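Local coordinates for protein mediator of RNA polymerase II transcription subunit 18 (Schizosaccharomyces pombe, PDB 3C0T) that serves in the Mediator complex, a coactivator that carries signals from gene-specific regulatory proteins to the basal RNA polymerase II machinery, at residues Y141-I145 against H157-Q163; E119-E123 against S147-S151; L33-Y39 against L56-I62. All coordinates share one frame; numbering follows the deposited sequence.

Contact 1 of 3, residues Y141-I145 against H157-Q163; sequences YQTLI and HPMNEEQ
Ile145 and His157 form the regular end of a beta hairpin between strand 136-146 and the short strand 156-158, in the curled antiparallel sheet of the Med18 family. They make an antiparallel hydrogen-bonded pair: Ile145 N donates to His157 O, and His157 N returns a straighter bond to Ile145 O at 2.8 Å. Beyond this pair the hairpin illustrates how side chains can take over where strand pairing fades. Gln163 does most of that work. Its extended chain, with CG opposite the backbone N (chi1 -165°), reaches back across the loop, and its amide is gripped at both ends. NE2 gives one N-H to Thr143 O at 2.9 Å, approaching tilted from the carbonyl plane, and another to a water that also accepts from Thr143 N. At the other end OE1 gathers two backbone N-H groups, Met159 N at 2.7 Å and Asn160 N at 3.3 Å. These bonds fix the rotation of the amide, whose plane stands 77° from that of Gln142, and they make this the tightly held part of the contact. Toward the paired end, Met159 CG packs across Ile145 CG1 at about a right angle, 3.8 Å away, and an aromatic side chain of another protein meets the same methionine. The rim is looser and more open to solvent: the His157 ring is exposed, Pro158 CB merely brushes Leu144 CD1, and the exposed Glu161 and Glu162 form the middle of the type I turn from Asn160 to Gln163. An Asx turn steadies that bend, with Glu162 N donating to Asn160 OD1. Thr143 OG1, buried but with no hydrogen-bonding partner in the model, rests 3.6 Å from Met159 SD.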
loop_
_atom_site.group_PDB
_atom_site.type_symbol
_atom_site.label_atom_id
_atom_site.label_comp_id
_atom_site.label_asym_id
_atom_site.label_seq_id
_atom_site.Cartn_x
_atom_site.Cartn_y
_atom_site.Cartn_z
ATOM N N TYR A 141 5.723 -1.061 -6.044
ATOM C CA TYR A 141 4.663 -0.299 -6.691
ATOM C C TYR A 141 4.892 1.189 -6.838
ATOM O O TYR A 141 5.836 1.761 -6.300
ATOM C CB TYR A 141 3.357 -0.479 -5.912
ATOM C CG TYR A 141 3.371 0.187 -4.548
ATOM C CD1 TYR A 141 3.953 -0.441 -3.441
ATOM C CD2 TYR A 141 2.807 1.450 -4.359
ATOM C CE1 TYR A 141 3.969 0.170 -2.187
ATOM C CE2 TYR A 141 2.820 2.072 -3.106
ATOM C CZ TYR A 141 3.402 1.427 -2.024
ATOM O OH TYR A 141 3.409 2.035 -0.777
ATOM N N GLN A 142 3.966 1.811 -7.555
ATOM C CA GLN A 142 3.995 3.236 -7.800
ATOM C C GLN A 142 2.594 3.737 -7.483
ATOM O O GLN A 142 1.612 3.047 -7.771
ATOM C CB GLN A 142 4.331 3.487 -9.267
ATOM C CG GLN A 142 5.035 4.801 -9.511
ATOM C CD GLN A 142 5.787 4.794 -10.814
ATOM O OE1 GLN A 142 5.189 4.697 -11.896
ATOM N NE2 GLN A 142 7.114 4.878 -10.726
ATOM N N THR A 143 2.475 4.904 -6.861
ATOM C CA THR A 143 1.138 5.394 -6.579
ATOM C C THR A 143 0.787 6.458 -7.617
ATOM O O THR A 143 1.520 7.430 -7.828
ATOM C CB THR A 143 0.990 5.893 -5.103
ATOM O OG1 THR A 143 0.939 7.314 -5.059
ATOM C CG2 THR A 143 2.121 5.388 -4.258
ATOM N N LEU A 144 -0.326 6.214 -8.302
ATOM C CA LEU A 144 -0.801 7.075 -9.372
ATOM C C LEU A 144 -2.039 7.891 -9.034
ATOM O O LEU A 144 -2.661 7.697 -7.992
ATOM C CB LEU A 144 -1.062 6.216 -10.611
ATOM C CG LEU A 144 0.116 5.822 -11.524
ATOM C CD1 LEU A 144 1.463 6.140 -10.887
ATOM C CD2 LEU A 144 0.001 4.343 -11.866
ATOM N N ILE A 145 -2.393 8.796 -9.940
ATOM C CA ILE A 145 -3.546 9.674 -9.780
ATOM C C ILE A 145 -4.460 9.533 -10.991
ATOM O O ILE A 145 -4.008 9.647 -12.127
ATOM C CB ILE A 145 -3.093 11.167 -9.682
ATOM C CG1 ILE A 145 -2.108 11.342 -8.524
ATOM C CG2 ILE A 145 -4.295 12.078 -9.481
ATOM C CD1 ILE A 145 -2.681 10.940 -7.186
ATOM N N HIS A 157 -1.808 9.202 -13.839
ATOM C CA HIS A 157 -0.584 9.985 -13.782
ATOM C C HIS A 157 0.213 9.836 -12.505
ATOM O O HIS A 157 -0.348 9.734 -11.415
ATOM C CB HIS A 157 -0.891 11.476 -13.965
ATOM C CG HIS A 157 -1.694 11.784 -15.187
ATOM N ND1 HIS A 157 -3.011 12.184 -15.128
ATOM C CD2 HIS A 157 -1.376 11.721 -16.502
ATOM C CE1 HIS A 157 -3.471 12.351 -16.356
ATOM N NE2 HIS A 157 -2.500 12.075 -17.207
ATOM N N PRO A 158 1.548 9.818 -12.622
ATOM C CA PRO A 158 2.355 9.694 -11.406
ATOM C C PRO A 158 2.245 11.048 -10.701
ATOM O O PRO A 158 1.864 12.040 -11.323
ATOM C CB PRO A 158 3.760 9.423 -11.948
ATOM C CG PRO A 158 3.762 10.180 -13.255
ATOM C CD PRO A 158 2.399 9.834 -13.828
ATOM N N MET A 159 2.555 11.097 -9.415
ATOM C CA MET A 159 2.471 12.356 -8.692
ATOM C C MET A 159 3.674 13.233 -9.027
ATOM O O MET A 159 3.668 14.438 -8.783
ATOM C CB MET A 159 2.411 12.086 -7.195
ATOM C CG MET A 159 1.301 11.131 -6.817
ATOM S SD MET A 159 1.192 10.921 -5.052
ATOM C CE MET A 159 0.464 12.509 -4.632
ATOM N N ASN A 160 4.702 12.610 -9.595
ATOM C CA ASN A 160 5.927 13.297 -9.979
ATOM C C ASN A 160 6.545 12.527 -11.138
ATOM O O ASN A 160 6.405 11.309 -11.217
ATOM C CB ASN A 160 6.894 13.334 -8.798
ATOM C CG ASN A 160 8.117 14.185 -9.075
ATOM O OD1 ASN A 160 8.917 13.880 -9.962
ATOM N ND2 ASN A 160 8.265 15.268 -8.316
ATOM N N GLU A 161 7.237 13.227 -12.029
ATOM C CA GLU A 161 7.848 12.589 -13.193
ATOM C C GLU A 161 9.098 11.761 -12.897
ATOM O O GLU A 161 9.501 10.923 -13.707
ATOM C CB GLU A 161 8.160 13.647 -14.250
ATOM C CG GLU A 161 6.915 14.349 -14.777
ATOM C CD GLU A 161 7.240 15.519 -15.685
ATOM O OE1 GLU A 161 6.294 16.178 -16.175
ATOM O OE2 GLU A 161 8.444 15.781 -15.905
ATOM N N GLU A 162 9.710 12.000 -11.743
ATOM C CA GLU A 162 10.906 11.268 -11.340
ATOM C C GLU A 162 10.564 10.456 -10.096
ATOM O O GLU A 162 11.349 10.346 -9.155
ATOM C CB GLU A 162 12.048 12.243 -11.038
ATOM C CG GLU A 162 12.519 13.021 -12.259
ATOM C CD GLU A 162 12.933 12.102 -13.401
ATOM O OE1 GLU A 162 13.966 11.404 -13.265
ATOM O OE2 GLU A 162 12.218 12.070 -14.430
ATOM N N GLN A 163 9.370 9.884 -10.123
ATOM C CA GLN A 163 8.845 9.095 -9.022
ATOM C C GLN A 163 9.492 7.727 -8.868
ATOM O O GLN A 163 9.518 6.936 -9.808
ATOM C CB GLN A 163 7.348 8.914 -9.234
ATOM C CG GLN A 163 6.599 8.445 -8.026
ATOM C CD GLN A 163 5.113 8.466 -8.268
ATOM O OE1 GLN A 163 4.559 9.495 -8.637
ATOM N NE2 GLN A 163 4.457 7.330 -8.067
HETATM O O HOH W 1 5.355 5.584 -6.312
#

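Contact 2 of 3, residues E119-E123 against S147-S151; sequences EFSHE and SQQRS
Glu123 and Arg150 meet through contrasting torsions: the glutamate sets CG between its backbone N and carbonyl carbon (chi1 63°) and then runs straight, whereas the arginine bends at both chi2 and chi3, curling its guanidinium back to the carboxylate. The arginine sits in a type II beta turn, Gln148 to Ser151, at the third position with positive phi; the glutamate follows the classic beta bulge that Ser121 and His122 form opposite Val38. The pair exemplifies an acidic side chain pinning a loop to a strand. Glu123 OE2 uses its syn lone pair to accept from Arg150 N at 2.7 Å, so one oxygen holds the turn's backbone. The other, OE1, lies in the guanidinium plane and takes a salt bridge from NE at 2.8 Å and from NH2 at 3.0 Å. Three N-H groups thus grip one carboxylate, which would favour its ionised form. The carboxylate and guanidinium planes are 55° apart, and the backbone N and the side chain of Arg150 take one oxygen each. Gln149 CG lies against OE2 at 3.5 Å. Phe35 of the neighbouring strand touches both partners of the bridge. At the outer margin, Phe120 CE1 comes within 3.3 Å of Arg150 NH2.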
loop_
_atom_site.group_PDB
_atom_site.type_symbol
_atom_site.label_atom_id
_atom_site.label_comp_id
_atom_site.label_asym_id
_atom_site.label_seq_id
_atom_site.Cartn_x
_atom_site.Cartn_y
_atom_site.Cartn_z
ATOM N N GLU A 119 -16.700 11.401 5.270
ATOM C CA GLU A 119 -16.668 12.186 4.048
ATOM C C GLU A 119 -15.394 11.884 3.262
ATOM O O GLU A 119 -14.357 11.555 3.835
ATOM C CB GLU A 119 -16.754 13.685 4.364
ATOM C CG GLU A 119 -15.622 14.215 5.223
ATOM C CD GLU A 119 -15.769 15.698 5.547
ATOM O OE1 GLU A 119 -14.835 16.268 6.157
ATOM O OE2 GLU A 119 -16.814 16.293 5.197
ATOM N N PHE A 120 -15.488 11.996 1.946
ATOM C CA PHE A 120 -14.361 11.740 1.064
ATOM C C PHE A 120 -13.137 12.602 1.374
ATOM O O PHE A 120 -13.238 13.823 1.478
ATOM C CB PHE A 120 -14.784 11.978 -0.388
ATOM C CG PHE A 120 -13.660 11.830 -1.375
ATOM C CD1 PHE A 120 -13.126 10.576 -1.661
ATOM C CD2 PHE A 120 -13.110 12.950 -1.993
ATOM C CE1 PHE A 120 -12.060 10.440 -2.545
ATOM C CE2 PHE A 120 -12.042 12.824 -2.877
ATOM C CZ PHE A 120 -11.516 11.565 -3.153
ATOM N N SER A 121 -11.981 11.961 1.507
ATOM C CA SER A 121 -10.736 12.673 1.769
ATOM C C SER A 121 -9.905 12.742 0.486
ATOM O O SER A 121 -9.728 13.813 -0.098
ATOM C CB SER A 121 -9.933 11.967 2.861
ATOM O OG SER A 121 -8.665 12.585 3.027
ATOM N N HIS A 122 -9.402 11.591 0.047
ATOM C CA HIS A 122 -8.593 11.521 -1.169
ATOM C C HIS A 122 -8.652 10.130 -1.786
ATOM O O HIS A 122 -9.184 9.190 -1.189
ATOM C CB HIS A 122 -7.136 11.872 -0.862
ATOM C CG HIS A 122 -6.524 11.025 0.211
ATOM N ND1 HIS A 122 -6.928 11.087 1.529
ATOM C CD2 HIS A 122 -5.543 10.093 0.162
ATOM C CE1 HIS A 122 -6.218 10.233 2.246
ATOM N NE2 HIS A 122 -5.371 9.617 1.441
ATOM N N GLU A 123 -8.107 10.007 -2.990
ATOM C CA GLU A 123 -8.084 8.733 -3.684
ATOM C C GLU A 123 -6.834 8.626 -4.540
ATOM O O GLU A 123 -6.239 9.634 -4.928
ATOM C CB GLU A 123 -9.314 8.583 -4.577
ATOM C CG GLU A 123 -9.400 9.616 -5.700
ATOM C CD GLU A 123 -10.578 9.369 -6.620
ATOM O OE1 GLU A 123 -11.606 8.852 -6.139
ATOM O OE2 GLU A 123 -10.487 9.696 -7.819
ATOM N N SER A 147 -7.017 10.285 -13.996
ATOM C CA SER A 147 -7.085 11.469 -14.841
ATOM C C SER A 147 -8.447 12.149 -14.644
ATOM O O SER A 147 -8.665 13.274 -15.088
ATOM C CB SER A 147 -6.858 11.091 -16.313
ATOM O OG SER A 147 -7.614 9.949 -16.675
ATOM N N GLN A 148 -9.345 11.452 -13.952
ATOM C CA GLN A 148 -10.687 11.948 -13.646
ATOM C C GLN A 148 -11.109 11.272 -12.336
ATOM O O GLN A 148 -10.957 10.059 -12.188
ATOM C CB GLN A 148 -11.661 11.555 -14.759
ATOM C CG GLN A 148 -12.737 12.583 -15.055
ATOM C CD GLN A 148 -12.217 13.733 -15.907
ATOM O OE1 GLN A 148 -11.279 14.438 -15.521
ATOM N NE2 GLN A 148 -12.825 13.923 -17.077
ATOM N N GLN A 149 -11.640 12.037 -11.389
ATOM C CA GLN A 149 -12.034 11.451 -10.117
ATOM C C GLN A 149 -12.924 10.210 -10.254
ATOM O O GLN A 149 -13.899 10.215 -10.997
ATOM C CB GLN A 149 -12.723 12.494 -9.234
ATOM C CG GLN A 149 -13.121 11.950 -7.868
ATOM C CD GLN A 149 -13.406 13.044 -6.854
ATOM O OE1 GLN A 149 -12.514 13.812 -6.486
ATOM N NE2 GLN A 149 -14.652 13.119 -6.396
ATOM N N ARG A 150 -12.561 9.152 -9.526
ATOM C CA ARG A 150 -13.281 7.879 -9.515
ATOM C C ARG A 150 -13.336 7.216 -10.888
ATOM O O ARG A 150 -14.254 6.442 -11.184
ATOM C CB ARG A 150 -14.701 8.072 -8.965
ATOM C CG ARG A 150 -15.296 6.840 -8.253
ATOM C CD ARG A 150 -14.388 6.321 -7.125
ATOM N NE ARG A 150 -13.945 7.403 -6.251
ATOM C CZ ARG A 150 -14.692 7.972 -5.311
ATOM N NH1 ARG A 150 -15.936 7.558 -5.101
ATOM N NH2 ARG A 150 -14.198 8.967 -4.590
ATOM N N SER A 151 -12.342 7.510 -11.723
ATOM C CA SER A 151 -12.271 6.938 -13.063
ATOM C C SER A 151 -11.155 5.901 -13.183
ATOM O O SER A 151 -10.043 6.107 -12.704
ATOM C CB SER A 151 -12.051 8.046 -14.098
ATOM O OG SER A 151 -11.867 7.506 -15.397
#

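Contact 3 of 3, residues L33-Y39 against L56-I62; sequences LEFWVVY and LRLCSNI
Trp36 and Cys59 are a non-hydrogen-bonded pair at the middle of an antiparallel ladder between strands 33-39 and 56-61, part of the curled sheet of the Med18 fold. From Phe35 to Tyr39 the rungs are regular: Phe35, Val37 and Tyr39 each exchange two backbone hydrogen bonds with Ser60, Leu58 and Leu56. The Trp36 side chain can be traced outward atom by atom. CB lies 3.8 Å from Leu58 O. With CG beside the backbone N (chi1 -71°), the indole is laid over the neighbouring strand, where Cys59 CB stands 3.4 Å from the centroid of the six-membered ring, a CH-pi contact almost on the ring normal. Cys59 SG continues over the same face, 3.6 Å from CE2, in a sulfur-aromatic contact with the five-membered ring. NE1 turns along the strand and donates in its ring plane to Glu34 OE1 at 3.0 Å, while that carboxylate also pairs with Arg139. At the far rim CZ3 has Arg57 CB at its edge, 3.9 Å away, and the rings of Tyr81 and Tyr124 extend the aromatic cluster. The other face is largely apolar across this contact, with Leu58 CD2 touching Val37 CG2 at 3.6 Å and Tyr39 CE1 beyond it. Arg57 lies alongside Val38, its guanidinium face over CG1, and bonds to the backbone of another protein. The chemistry implies a division of labour: backbone bonds set the register, one face is mainly hydrocarbon, and on the other the sulfur and CB of Cys59 pack on the indole face while the Glu34 carboxylate takes its N-H.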
loop_
_atom_site.group_PDB
_atom_site.type_symbol
_atom_site.label_atom_id
_atom_site.label_comp_id
_atom_site.label_asym_id
_atom_site.label_seq_id
_atom_site.Cartn_x
_atom_site.Cartn_y
_atom_site.Cartn_z
ATOM N N LEU A 33 -3.128 -3.797 -9.456
ATOM C CA LEU A 33 -3.733 -2.563 -9.952
ATOM C C LEU A 33 -4.960 -2.344 -9.070
ATOM O O LEU A 33 -5.992 -2.987 -9.262
ATOM C CB LEU A 33 -4.141 -2.666 -11.422
ATOM C CG LEU A 33 -4.478 -1.278 -11.991
ATOM C CD1 LEU A 33 -3.203 -0.438 -12.059
ATOM C CD2 LEU A 33 -5.094 -1.403 -13.379
ATOM N N GLU A 34 -4.830 -1.445 -8.097
ATOM C CA GLU A 34 -5.910 -1.167 -7.149
ATOM C C GLU A 34 -6.355 0.291 -7.126
ATOM O O GLU A 34 -5.552 1.204 -7.336
ATOM C CB GLU A 34 -5.466 -1.552 -5.727
ATOM C CG GLU A 34 -4.825 -2.929 -5.614
ATOM C CD GLU A 34 -4.111 -3.154 -4.284
ATOM O OE1 GLU A 34 -3.547 -2.187 -3.716
ATOM O OE2 GLU A 34 -4.089 -4.313 -3.818
ATOM N N PHE A 35 -7.640 0.502 -6.863
ATOM C CA PHE A 35 -8.176 1.850 -6.756
ATOM C C PHE A 35 -8.493 2.034 -5.270
ATOM O O PHE A 35 -9.250 1.250 -4.686
ATOM C CB PHE A 35 -9.455 2.006 -7.581
ATOM C CG PHE A 35 -9.791 3.432 -7.906
ATOM C CD1 PHE A 35 -9.552 3.949 -9.179
ATOM C CD2 PHE A 35 -10.308 4.275 -6.931
ATOM C CE1 PHE A 35 -9.823 5.293 -9.475
ATOM C CE2 PHE A 35 -10.581 5.623 -7.214
ATOM C CZ PHE A 35 -10.336 6.129 -8.490
ATOM N N TRP A 36 -7.896 3.053 -4.660
ATOM C CA TRP A 36 -8.109 3.334 -3.246
ATOM C C TRP A 36 -8.823 4.655 -3.050
ATOM O O TRP A 36 -8.450 5.659 -3.658
ATOM C CB TRP A 36 -6.775 3.427 -2.493
ATOM C CG TRP A 36 -6.053 2.138 -2.309
ATOM C CD1 TRP A 36 -5.260 1.505 -3.222
ATOM C CD2 TRP A 36 -6.048 1.315 -1.131
ATOM N NE1 TRP A 36 -4.764 0.347 -2.688
ATOM C CE2 TRP A 36 -5.226 0.204 -1.407
ATOM C CE3 TRP A 36 -6.657 1.412 0.128
ATOM C CZ2 TRP A 36 -4.989 -0.813 -0.468
ATOM C CZ3 TRP A 36 -6.426 0.398 1.066
ATOM C CH2 TRP A 36 -5.593 -0.698 0.761
ATOM N N VAL A 37 -9.845 4.652 -2.199
ATOM C CA VAL A 37 -10.564 5.880 -1.871
ATOM C C VAL A 37 -10.566 5.915 -0.341
ATOM O O VAL A 37 -10.906 4.928 0.320
ATOM C CB VAL A 37 -12.024 5.894 -2.428
ATOM C CG1 VAL A 37 -12.047 5.309 -3.824
ATOM C CG2 VAL A 37 -12.953 5.125 -1.517
ATOM N N VAL A 38 -10.153 7.043 0.220
ATOM C CA VAL A 38 -10.082 7.178 1.664
ATOM C C VAL A 38 -11.148 8.125 2.203
ATOM O O VAL A 38 -11.397 9.179 1.624
ATOM C CB VAL A 38 -8.678 7.677 2.071
ATOM C CG1 VAL A 38 -8.563 7.764 3.583
ATOM C CG2 VAL A 38 -7.616 6.743 1.501
ATOM N N TYR A 39 -11.776 7.732 3.310
ATOM C CA TYR A 39 -12.820 8.531 3.954
ATOM C C TYR A 39 -12.450 8.861 5.388
ATOM O O TYR A 39 -11.942 8.017 6.127
ATOM C CB TYR A 39 -14.158 7.791 3.964
ATOM C CG TYR A 39 -14.864 7.793 2.635
ATOM C CD1 TYR A 39 -14.493 6.908 1.624
ATOM C CD2 TYR A 39 -15.895 8.696 2.377
ATOM C CE1 TYR A 39 -15.132 6.921 0.388
ATOM C CE2 TYR A 39 -16.539 8.718 1.140
ATOM C CZ TYR A 39 -16.150 7.827 0.155
ATOM O OH TYR A 39 -16.775 7.840 -1.069
ATOM N N LEU A 56 -11.337 5.468 6.922
ATOM C CA LEU A 56 -11.701 4.259 6.195
ATOM C C LEU A 56 -11.005 4.266 4.845
ATOM O O LEU A 56 -11.172 5.196 4.052
ATOM C CB LEU A 56 -13.222 4.205 6.004
ATOM C CG LEU A 56 -14.059 3.324 6.944
ATOM C CD1 LEU A 56 -13.291 2.954 8.191
ATOM C CD2 LEU A 56 -15.339 4.061 7.299
ATOM N N ARG A 57 -10.227 3.223 4.591
ATOM C CA ARG A 57 -9.481 3.099 3.347
ATOM C C ARG A 57 -10.081 1.969 2.523
ATOM O O ARG A 57 -9.953 0.796 2.871
ATOM C CB ARG A 57 -8.012 2.836 3.690
ATOM C CG ARG A 57 -7.437 3.956 4.551
ATOM C CD ARG A 57 -6.133 3.610 5.268
ATOM N NE ARG A 57 -5.766 4.704 6.167
ATOM C CZ ARG A 57 -5.299 5.879 5.756
ATOM N NH1 ARG A 57 -5.122 6.106 4.465
ATOM N NH2 ARG A 57 -5.060 6.851 6.627
ATOM N N LEU A 58 -10.755 2.334 1.437
ATOM C CA LEU A 58 -11.410 1.359 0.580
ATOM C C LEU A 58 -10.565 0.969 -0.614
ATOM O O LEU A 58 -10.048 1.823 -1.337
ATOM C CB LEU A 58 -12.757 1.908 0.106
ATOM C CG LEU A 58 -13.961 1.886 1.069
ATOM C CD1 LEU A 58 -13.527 1.780 2.504
ATOM C CD2 LEU A 58 -14.767 3.162 0.855
ATOM N N CYS A 59 -10.431 -0.334 -0.823
ATOM C CA CYS A 59 -9.634 -0.829 -1.926
ATOM C C CYS A 59 -10.420 -1.727 -2.859
ATOM O O CYS A 59 -11.070 -2.682 -2.432
ATOM C CB CYS A 59 -8.416 -1.592 -1.406
ATOM S SG CYS A 59 -7.421 -2.305 -2.735
ATOM N N SER A 60 -10.356 -1.401 -4.142
ATOM C CA SER A 60 -11.026 -2.183 -5.158
ATOM C C SER A 60 -9.977 -2.666 -6.147
ATOM O O SER A 60 -9.130 -1.890 -6.600
ATOM C CB SER A 60 -12.059 -1.334 -5.892
ATOM O OG SER A 60 -12.494 -2.002 -7.060
ATOM N N ASN A 61 -10.018 -3.951 -6.467
ATOM C CA ASN A 61 -9.083 -4.505 -7.433
ATOM C C ASN A 61 -9.628 -4.174 -8.823
ATOM O O ASN A 61 -10.572 -4.804 -9.294
ATOM C CB ASN A 61 -8.969 -6.020 -7.242
ATOM C CG ASN A 61 -8.013 -6.665 -8.227
ATOM O OD1 ASN A 61 -7.741 -7.864 -8.151
ATOM N ND2 ASN A 61 -7.498 -5.872 -9.159
ATOM N N ILE A 62 -9.051 -3.174 -9.477
ATOM C CA ILE A 62 -9.533 -2.795 -10.799
ATOM C C ILE A 62 -8.913 -3.626 -11.902
ATOM O O ILE A 62 -9.245 -3.471 -13.073
ATOM C CB ILE A 62 -9.316 -1.291 -11.080
ATOM C CG1 ILE A 62 -7.885 -0.881 -10.752
ATOM C CG2 ILE A 62 -10.308 -0.481 -10.263
ATOM C CD1 ILE A 62 -7.614 0.594 -10.976
#

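Contact 3 is the buried member, contact 1 is partly buried and contact 2 lies at the surface. All three bear on one curled antiparallel sheet, in which strand 118-133 stands between strands 27-41 and 136-146. Contacts 2 and 3 adjoin directly, since the bulge of 119-123 bonds to the backbone at Val38, and their centres are about 10 Å apart. Contacts 1 and 2 touch where His157 meets Ser147; contacts 1 and 3 do not touch. Chemistry follows place: a full backbone ladder with apolar and aromatic cover in contact 3, an amide standing in for strand pairing in contact 1, and ionic tethering of a loop in contact 2.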